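Local coordinates for D-isomer specific 2-hydroxyacid dehydrogenase family protein (Aeromonas salmonicida subsp. salmonicida, PDB 3HG7) that probably acts as an NAD-dependent oxidoreductase of the D-2-hydroxyacid dehydrogenase family, its particular substrate not being established, at residues T93-I98 and A290-R295; S73-V78 and A282-D287; L8-Q13 and R20-A25. The protein carries 1 engineered substitution. One frame throughout, in Å; residues are numbered along the deposited sequence. Where two conformers were deposited one is given.

Contact 1: T93-I98 and A290-R295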
loop_
_atom_site.group_PDB
_atom_site.type_symbol
_atom_site.label_atom_id
_atom_site.label_comp_id
_atom_site.label_asym_id
_atom_site.label_seq_id
_atom_site.Cartn_x
_atom_site.Cartn_y
_atom_site.Cartn_z
ATOM N N THR A 93 -10.756 -11.879 -5.143
ATOM C CA THR A 93 -10.505 -11.281 -3.823
ATOM C C THR A 93 -9.088 -10.735 -3.727
ATOM O O THR A 93 -8.165 -11.252 -4.354
ATOM C CB THR A 93 -10.709 -12.285 -2.684
ATOM O OG1 THR A 93 -9.877 -13.408 -2.927
ATOM C CG2 THR A 93 -12.183 -12.753 -2.605
ATOM N N ASN A 94 -8.908 -9.690 -2.937
ATOM C CA ASN A 94 -7.567 -9.181 -2.731
ATOM C C ASN A 94 -7.157 -9.456 -1.306
ATOM O O ASN A 94 -7.833 -10.234 -0.614
ATOM C CB ASN A 94 -7.505 -7.706 -3.100
ATOM C CG ASN A 94 -8.204 -6.820 -2.088
ATOM O OD1 ASN A 94 -9.125 -7.256 -1.385
ATOM N ND2 ASN A 94 -7.778 -5.556 -2.013
ATOM N N VAL A 95 -6.067 -8.814 -0.863
ATOM C CA VAL A 95 -5.535 -8.967 0.474
ATOM C C VAL A 95 -5.827 -7.663 1.228
ATOM O O VAL A 95 -5.477 -6.571 0.755
ATOM C CB VAL A 95 -3.960 -9.289 0.425
ATOM C CG1 VAL A 95 -3.362 -9.190 1.806
ATOM C CG2 VAL A 95 -3.734 -10.679 -0.108
ATOM N N ARG A 96 -6.549 -7.760 2.343
ATOM C CA ARG A 96 -6.763 -6.585 3.182
ATOM C C ARG A 96 -6.612 -6.859 4.671
ATOM O O ARG A 96 -6.670 -8.001 5.105
ATOM C CB ARG A 96 -8.091 -5.906 2.842
ATOM C CG ARG A 96 -9.340 -6.713 3.138
ATOM C CD ARG A 96 -10.428 -5.732 3.541
ATOM N NE ARG A 96 -11.521 -6.322 4.322
ATOM C CZ ARG A 96 -11.440 -6.689 5.603
ATOM N NH1 ARG A 96 -10.302 -6.570 6.284
ATOM N NH2 ARG A 96 -12.515 -7.211 6.196
ATOM N N GLY A 97 -6.398 -5.799 5.463
ATOM C CA GLY A 97 -6.414 -5.942 6.904
ATOM C C GLY A 97 -5.135 -6.424 7.576
ATOM O O GLY A 97 -5.084 -6.517 8.814
ATOM N N ILE A 98 -4.089 -6.697 6.795
ATOM C CA ILE A 98 -2.879 -7.244 7.389
ATOM C C ILE A 98 -1.680 -6.282 7.303
ATOM O O ILE A 98 -0.563 -6.694 7.577
ATOM C CB ILE A 98 -2.502 -8.607 6.766
ATOM C CG1 ILE A 98 -2.301 -8.477 5.243
ATOM C CG2 ILE A 98 -3.602 -9.677 7.100
ATOM C CD1 ILE A 98 -1.639 -9.686 4.545
ATOM N N ALA A 290 -1.520 -16.648 3.235
ATOM C CA ALA A 290 -2.003 -18.032 3.204
ATOM C C ALA A 290 -3.153 -18.231 4.171
ATOM O O ALA A 290 -4.084 -18.990 3.897
ATOM C CB ALA A 290 -0.889 -18.998 3.505
ATOM N N GLN A 291 -3.086 -17.542 5.311
ATOM C CA GLN A 291 -4.148 -17.554 6.295
ATOM C C GLN A 291 -5.431 -16.968 5.698
ATOM O O GLN A 291 -6.507 -17.521 5.909
ATOM C CB GLN A 291 -3.695 -16.758 7.539
ATOM C CG GLN A 291 -4.575 -16.903 8.770
ATOM C CD GLN A 291 -4.038 -16.108 9.979
ATOM O OE1 GLN A 291 -4.625 -16.149 11.065
ATOM N NE2 GLN A 291 -2.927 -15.401 9.790
ATOM N N ILE A 292 -5.312 -15.880 4.930
ATOM C CA ILE A 292 -6.461 -15.281 4.217
ATOM C C ILE A 292 -7.036 -16.264 3.198
ATOM O O ILE A 292 -8.260 -16.437 3.108
ATOM C CB ILE A 292 -6.089 -13.950 3.534
ATOM C CG1 ILE A 292 -5.859 -12.863 4.600
ATOM C CG2 ILE A 292 -7.171 -13.475 2.572
ATOM C CD1 ILE A 292 -5.238 -11.569 4.027
ATOM N N PHE A 293 -6.136 -16.909 2.470
ATOM C CA PHE A 293 -6.535 -17.907 1.477
ATOM C C PHE A 293 -7.307 -19.062 2.124
ATOM O O PHE A 293 -8.408 -19.398 1.690
ATOM C CB PHE A 293 -5.346 -18.442 0.677
ATOM C CG PHE A 293 -5.752 -19.548 -0.288
ATOM C CD1 PHE A 293 -6.222 -19.238 -1.562
ATOM C CD2 PHE A 293 -5.742 -20.880 0.118
ATOM C CE1 PHE A 293 -6.634 -20.250 -2.446
ATOM C CE2 PHE A 293 -6.194 -21.899 -0.723
ATOM C CZ PHE A 293 -6.632 -21.588 -2.021
ATOM N N VAL A 294 -6.754 -19.660 3.171
ATOM C CA VAL A 294 -7.417 -20.815 3.785
ATOM C C VAL A 294 -8.778 -20.458 4.421
ATOM O O VAL A 294 -9.720 -21.240 4.310
ATOM C CB VAL A 294 -6.462 -21.532 4.781
ATOM C CG1 VAL A 294 -7.205 -22.537 5.663
ATOM C CG2 VAL A 294 -5.328 -22.186 4.011
ATOM N N ARG A 295 -8.900 -19.285 5.045
ATOM C CA ARG A 295 -10.202 -18.875 5.610
ATOM C C ARG A 295 -11.217 -18.663 4.477
ATOM O O ARG A 295 -12.359 -19.095 4.571
ATOM C CB ARG A 295 -10.090 -17.627 6.529
ATOM C CG ARG A 295 -9.361 -17.852 7.859
ATOM C CD ARG A 295 -9.468 -16.627 8.816
ATOM N NE ARG A 295 -9.504 -15.355 8.088
ATOM C CZ ARG A 295 -8.528 -14.447 8.083
ATOM N NH1 ARG A 295 -8.666 -13.333 7.368
ATOM N NH2 ARG A 295 -7.418 -14.649 8.785
HETATM O O HOH W 1 -7.863 -10.319 6.343
#
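Ile-292 of helix 286-301 pushes its CD1 methyl against Val-95 and Ile-98, and this apolar meeting carries most of the contact. CD1 lies 3.8 Å from Val-95 CG1, where the two side chains cross at about a right angle, and 4.0 Å from Ile-98 CG2, in a pair whose side chains reach toward each other tip to tip. The extended end of Ile-292, with chi2 at 170°, takes CD1 far enough from the helix to reach both. Branched aliphatic residues suit this place, since they offer methyls in several directions without a polar atom to satisfy.

The polar link is looser and runs through water. Water 1 donates to Arg-96 O at 2.9 Å and accepts a weak bond from Arg-295 NH1 at 3.3 Å. The guanidinium group receives this water at its edge, in plane, while one face leans over its own helix, offset above Gln-291 O. A long, flexible arginine suits an exposed position, where it can reach the loop through solvent.

The arrangement fits the two-domain D-2-hydroxyacid dehydrogenase fold, in which the C-terminal helix returns from the coenzyme domain to pack on the flavodoxin-like substrate domain.

Contact 2: S73-V78 and A282-D287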
loop_
_atom_site.group_PDB
_atom_site.type_symbol
_atom_site.label_atom_id
_atom_site.label_comp_id
_atom_site.label_asym_id
_atom_site.label_seq_id
_atom_site.Cartn_x
_atom_site.Cartn_y
_atom_site.Cartn_z
ATOM N N SER A 73 -5.925 -12.814 -5.161
ATOM C CA SER A 73 -4.726 -11.972 -5.391
ATOM C C SER A 73 -3.839 -11.944 -4.145
ATOM O O SER A 73 -4.329 -11.948 -3.024
ATOM C CB SER A 73 -5.109 -10.542 -5.785
ATOM O OG SER A 73 -3.952 -9.690 -5.794
ATOM N N THR A 74 -2.519 -11.928 -4.342
ATOM C CA THR A 74 -1.587 -11.865 -3.209
ATOM C C THR A 74 -1.304 -10.419 -2.888
ATOM O O THR A 74 -0.598 -10.109 -1.920
ATOM C CB THR A 74 -0.205 -12.548 -3.565
ATOM O OG1 THR A 74 0.308 -11.974 -4.773
ATOM C CG2 THR A 74 -0.369 -14.014 -3.756
ATOM N N TYR A 75 -1.839 -9.524 -3.703
ATOM C CA TYR A 75 -1.608 -8.092 -3.520
ATOM C C TYR A 75 -2.909 -7.392 -3.200
ATOM O O TYR A 75 -4.013 -7.805 -3.608
ATOM C CB TYR A 75 -1.071 -7.458 -4.806
ATOM C CG TYR A 75 0.357 -7.690 -5.143
ATOM C CD1 TYR A 75 1.231 -8.267 -4.226
ATOM C CD2 TYR A 75 0.859 -7.292 -6.390
ATOM C CE1 TYR A 75 2.584 -8.439 -4.537
ATOM C CE2 TYR A 75 2.207 -7.468 -6.705
ATOM C CZ TYR A 75 3.051 -8.040 -5.772
ATOM O OH TYR A 75 4.382 -8.214 -6.043
ATOM N N ALA A 76 -2.791 -6.273 -2.496
ATOM C CA ALA A 76 -3.948 -5.437 -2.273
ATOM C C ALA A 76 -4.422 -4.814 -3.584
ATOM O O ALA A 76 -5.613 -4.714 -3.829
ATOM C CB ALA A 76 -3.586 -4.309 -1.251
ATOM N N GLY A 77 -3.488 -4.396 -4.430
ATOM C CA GLY A 77 -3.859 -3.680 -5.652
ATOM C C GLY A 77 -4.194 -4.645 -6.786
ATOM O O GLY A 77 -3.385 -5.513 -7.107
ATOM N N VAL A 78 -5.353 -4.472 -7.411
ATOM C CA VAL A 78 -5.819 -5.413 -8.457
ATOM C C VAL A 78 -6.270 -4.643 -9.683
ATOM O O VAL A 78 -6.927 -5.187 -10.558
ATOM C CB VAL A 78 -6.976 -6.362 -7.975
ATOM C CG1 VAL A 78 -6.477 -7.340 -6.897
ATOM C CG2 VAL A 78 -8.214 -5.554 -7.501
ATOM N N ALA A 282 4.726 -2.122 2.582
ATOM C CA ALA A 282 4.044 -3.155 3.332
ATOM C C ALA A 282 3.833 -4.381 2.456
ATOM O O ALA A 282 2.826 -4.484 1.777
ATOM C CB ALA A 282 2.707 -2.623 3.879
ATOM N N TYR A 283 4.828 -5.260 2.482
ATOM C CA TYR A 283 4.886 -6.499 1.700
ATOM C C TYR A 283 3.768 -7.428 2.100
ATOM O O TYR A 283 3.324 -7.395 3.239
ATOM C CB TYR A 283 6.235 -7.187 1.968
ATOM C CG TYR A 283 6.487 -8.309 1.012
ATOM C CD1 TYR A 283 6.385 -9.652 1.404
ATOM C CD2 TYR A 283 6.801 -8.026 -0.313
ATOM C CE1 TYR A 283 6.590 -10.694 0.470
ATOM C CE2 TYR A 283 7.003 -9.049 -1.248
ATOM C CZ TYR A 283 6.897 -10.371 -0.850
ATOM O OH TYR A 283 7.114 -11.335 -1.813
ATOM N N SER A 284 3.300 -8.273 1.162
ATOM C CA SER A 284 2.281 -9.277 1.488
ATOM C C SER A 284 3.031 -10.526 1.900
ATOM O O SER A 284 3.524 -11.278 1.030
ATOM C CB SER A 284 1.438 -9.633 0.235
ATOM O OG SER A 284 0.559 -8.568 -0.123
ATOM N N PHE A 285 3.124 -10.765 3.198
ATOM C CA PHE A 285 3.924 -11.862 3.700
ATOM C C PHE A 285 3.157 -13.159 3.557
ATOM O O PHE A 285 1.950 -13.184 3.878
ATOM C CB PHE A 285 4.347 -11.594 5.144
ATOM C CG PHE A 285 5.512 -10.638 5.235
ATOM C CD1 PHE A 285 6.824 -11.116 5.274
ATOM C CD2 PHE A 285 5.306 -9.262 5.195
ATOM C CE1 PHE A 285 7.893 -10.220 5.323
ATOM C CE2 PHE A 285 6.390 -8.371 5.236
ATOM C CZ PHE A 285 7.663 -8.859 5.307
ATOM N N PRO A 286 3.816 -14.230 3.054
ATOM C CA PRO A 286 3.015 -15.402 2.670
ATOM C C PRO A 286 2.288 -16.034 3.849
ATOM O O PRO A 286 1.157 -16.475 3.683
ATOM C CB PRO A 286 4.047 -16.369 2.082
ATOM C CG PRO A 286 5.119 -15.463 1.556
ATOM C CD PRO A 286 5.199 -14.307 2.527
ATOM N N ASP A 287 2.909 -16.044 5.032
ATOM C CA ASP A 287 2.246 -16.595 6.217
ATOM C C ASP A 287 0.888 -15.931 6.437
ATOM O O ASP A 287 -0.094 -16.609 6.760
ATOM C CB ASP A 287 3.130 -16.484 7.476
ATOM C CG ASP A 287 4.368 -17.379 7.408
ATOM O OD1 ASP A 287 5.353 -16.991 6.744
ATOM O OD2 ASP A 287 4.380 -18.460 8.033
#
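Ser-284 points its CB toward the loop 73-78 and delivers its hydroxyl to the backbone of Thr-74. OG donates to Thr-74 O over 2.6 Å, a short bond. The donor lies in the carbonyl plane with a C=O...donor angle of 159°, approaching the oxygen nearly head-on. With OG anti to its carbonyl carbon (chi1 -72°), the hydroxyl is carried across to the neighbouring loop. A small residue with one donor suits this buried spot, because it satisfies a main-chain oxygen without bulk.

Tyr-75 stands beside this bond rather than over it. Its ring presents an edge, near the ring plane, to Ser-284 OG, which lies 4.2 Å from Tyr-75 CD1. The loop itself is braced by Ser-73, whose OG donates to Tyr-75 O at 2.9 Å from a position tilted 15° out of the carbonyl plane. Thr-74 turns its own hydroxyl elsewhere, to Glu-54.

Within 282-287, Phe-285 is the N-cap residue, one face of its ring taking the edge of Tyr-283. Pro-286 follows it well: proline suits the first position of a helix, where its missing N-H would have no carbonyl one turn back to bond to.

Loop 73-78 leaves strand 70-73 of the first sheet, and in relatives the equivalent loop probably lines the substrate cleft. Segment 282-287 leads back from the coenzyme domain into helix 286-301, with Pro-286 against Tyr-18 of helix 15-24 and Phe-285 on Leu-102 of helix 100-115.

Contact 3: L8-Q13 and R20-A25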
loop_
_atom_site.group_PDB
_atom_site.type_symbol
_atom_site.label_atom_id
_atom_site.label_comp_id
_atom_site.label_asym_id
_atom_site.label_seq_id
_atom_site.Cartn_x
_atom_site.Cartn_y
_atom_site.Cartn_z
ATOM N N LEU A 8 -6.030 -25.958 -7.540
ATOM C CA LEU A 8 -5.504 -24.625 -7.252
ATOM C C LEU A 8 -4.207 -24.494 -8.053
ATOM O O LEU A 8 -3.377 -25.403 -8.027
ATOM C CB LEU A 8 -5.159 -24.495 -5.777
ATOM C CG LEU A 8 -4.250 -23.316 -5.357
ATOM C CD1 LEU A 8 -4.910 -21.955 -5.660
ATOM C CD2 LEU A 8 -3.941 -23.433 -3.875
ATOM N N LEU A 9 -4.040 -23.374 -8.750
ATOM C CA LEU A 9 -2.748 -23.080 -9.389
ATOM C C LEU A 9 -2.076 -21.917 -8.663
ATOM O O LEU A 9 -2.706 -20.883 -8.495
ATOM C CB LEU A 9 -2.917 -22.745 -10.879
ATOM C CG LEU A 9 -1.611 -22.377 -11.642
ATOM C CD1 LEU A 9 -0.630 -23.547 -11.638
ATOM C CD2 LEU A 9 -1.952 -22.026 -13.110
ATOM N N LEU A 10 -0.789 -22.093 -8.298
ATOM C CA LEU A 10 0.013 -21.058 -7.630
ATOM C C LEU A 10 0.874 -20.391 -8.694
ATOM O O LEU A 10 1.619 -21.076 -9.384
ATOM C CB LEU A 10 0.931 -21.699 -6.582
ATOM C CG LEU A 10 0.174 -22.406 -5.444
ATOM C CD1 LEU A 10 1.153 -23.061 -4.532
ATOM C CD2 LEU A 10 -0.630 -21.350 -4.671
ATOM N N LEU A 11 0.687 -19.087 -8.860
ATOM C CA LEU A 11 1.388 -18.287 -9.862
ATOM C C LEU A 11 1.906 -17.003 -9.156
ATOM O O LEU A 11 1.528 -15.847 -9.500
ATOM C CB LEU A 11 0.434 -17.960 -10.994
ATOM C CG LEU A 11 0.878 -17.136 -12.187
ATOM C CD1 LEU A 11 2.001 -17.842 -12.919
ATOM C CD2 LEU A 11 -0.329 -16.975 -13.100
ATOM N N SER A 12 2.778 -17.238 -8.168
ATOM C CA SER A 12 3.342 -16.190 -7.320
ATOM C C SER A 12 4.875 -16.254 -7.240
ATOM O O SER A 12 5.454 -17.327 -7.291
ATOM C CB SER A 12 2.798 -16.320 -5.899
ATOM O OG SER A 12 3.432 -15.380 -5.039
ATOM N N GLN A 13 5.510 -15.095 -7.039
ATOM C CA GLN A 13 6.966 -15.090 -6.833
ATOM C C GLN A 13 7.274 -15.815 -5.525
ATOM O O GLN A 13 8.370 -16.307 -5.339
ATOM C CB GLN A 13 7.533 -13.673 -6.835
ATOM C CG GLN A 13 7.003 -12.754 -5.760
ATOM C CD GLN A 13 7.606 -11.360 -5.880
ATOM O OE1 GLN A 13 8.404 -10.949 -5.050
ATOM N NE2 GLN A 13 7.248 -10.642 -6.954
ATOM N N ARG A 20 4.496 -24.829 0.403
ATOM C CA ARG A 20 4.812 -25.397 1.713
ATOM C C ARG A 20 3.657 -25.142 2.674
ATOM O O ARG A 20 3.180 -26.068 3.315
ATOM C CB ARG A 20 6.113 -24.812 2.278
ATOM C CG ARG A 20 6.376 -25.137 3.746
ATOM C CD ARG A 20 7.826 -24.893 4.140
ATOM N NE ARG A 20 8.223 -23.499 4.000
ATOM C CZ ARG A 20 7.765 -22.504 4.751
ATOM N NH1 ARG A 20 6.860 -22.732 5.693
ATOM N NH2 ARG A 20 8.209 -21.275 4.545
ATOM N N LEU A 21 3.199 -23.902 2.753
ATOM C CA LEU A 21 2.150 -23.530 3.707
ATOM C C LEU A 21 0.822 -24.227 3.436
ATOM O O LEU A 21 0.153 -24.741 4.363
ATOM C CB LEU A 21 1.946 -22.024 3.676
ATOM C CG LEU A 21 2.985 -21.141 4.373
ATOM C CD1 LEU A 21 2.829 -19.722 3.920
ATOM C CD2 LEU A 21 2.805 -21.290 5.905
ATOM N N LEU A 22 0.441 -24.229 2.168
ATOM C CA LEU A 22 -0.801 -24.880 1.733
ATOM C C LEU A 22 -0.799 -26.404 1.849
ATOM O O LEU A 22 -1.847 -27.008 2.102
ATOM C CB LEU A 22 -1.154 -24.436 0.314
ATOM C CG LEU A 22 -2.190 -23.319 0.145
ATOM C CD1 LEU A 22 -2.407 -22.403 1.380
ATOM C CD2 LEU A 22 -1.890 -22.492 -1.082
ATOM N N LYS A 23 0.367 -27.021 1.655
ATOM C CA LYS A 23 0.526 -28.462 1.864
ATOM C C LYS A 23 0.444 -28.811 3.356
ATOM O O LYS A 23 0.029 -29.915 3.718
ATOM C CB LYS A 23 1.850 -28.969 1.285
ATOM C CG LYS A 23 1.793 -29.343 -0.190
ATOM C CD LYS A 23 3.181 -29.795 -0.656
ATOM C CE LYS A 23 3.182 -30.235 -2.110
ATOM N NZ LYS A 23 4.525 -30.765 -2.497
ATOM N N ALA A 24 0.829 -27.860 4.208
ATOM C CA ALA A 24 0.751 -28.055 5.654
ATOM C C ALA A 24 -0.703 -27.962 6.130
ATOM O O ALA A 24 -1.089 -28.631 7.098
ATOM C CB ALA A 24 1.616 -27.047 6.381
ATOM N N ALA A 25 -1.505 -27.159 5.422
ATOM C CA ALA A 25 -2.902 -26.893 5.793
ATOM C C ALA A 25 -3.833 -28.085 5.571
ATOM O O ALA A 25 -4.962 -28.091 6.080
ATOM C CB ALA A 25 -3.419 -25.686 5.038
#
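Leu-8, Leu-10 and Leu-22 meet without any flat group between them, so there are no faces or edges to match: rounded methyls do all the touching. The ring of Phe-293 in helix 286-301 also packs on Leu-8 and Leu-22.

A single methyl, Leu-22 CD2, serves both strand residues. It approaches Leu-8 CD2 to 3.6 Å, a tight methyl-methyl fit, with the two side chains crossing at about a right angle. From Leu-10 CD2 it stands 4.0 Å away, and here the side chains cross obliquely. The strand residues reach it by different routes: Leu-8 has CG anti to its backbone N (chi1 164°), whereas Leu-10 has CG anti to its carbonyl carbon (chi1 -63°). Two residues apart on an extended strand, both project toward the helix, and their differing torsions bring two CD2 methyls to one point.

Both torsions of Leu-22 are away from the usual staggered values, with chi2 at 21°, which may reflect crowding or an uncertain fit of the side chain. Leucine suits all three positions, being flexible enough to adapt, wholly apolar and able to fill a buried seam between strand and helix.

The contact joins the first two elements of the beta-alpha-beta unit made by strand 6-11, helix 15-24 and strand 30-34, in a flavodoxin-like parallel sheet. Leu-9 and Leu-11 turn to the other face of that sheet. On the helix side, Leu-22 also reaches Ile-32 of strand 30-34 and Met-52 of strand 50-53, so it spans the strands flanking 6-11, while helix 286-301 packs alongside.

In the fold
All three contacts belong to the domain built on the five-stranded parallel sheet. Contact 3 comes first along the chain and closes locally, within one strand-helix pair. Contacts 1 and 2 follow and interlock: 73-78 and 93-98 precede, and 282-287 and 290-295 follow, the strands of the seven-stranded parallel sheet. Their centres lie about 8 Å apart, and both use helix 286-301. Contact 3 is centred about 13 Å from contact 1 and about 14 Å from contact 2, and the same helix packs against it. The C-terminal chain is thus returned to the N-terminal domain, so the C-terminal helix completes that domain, as in other members of this family.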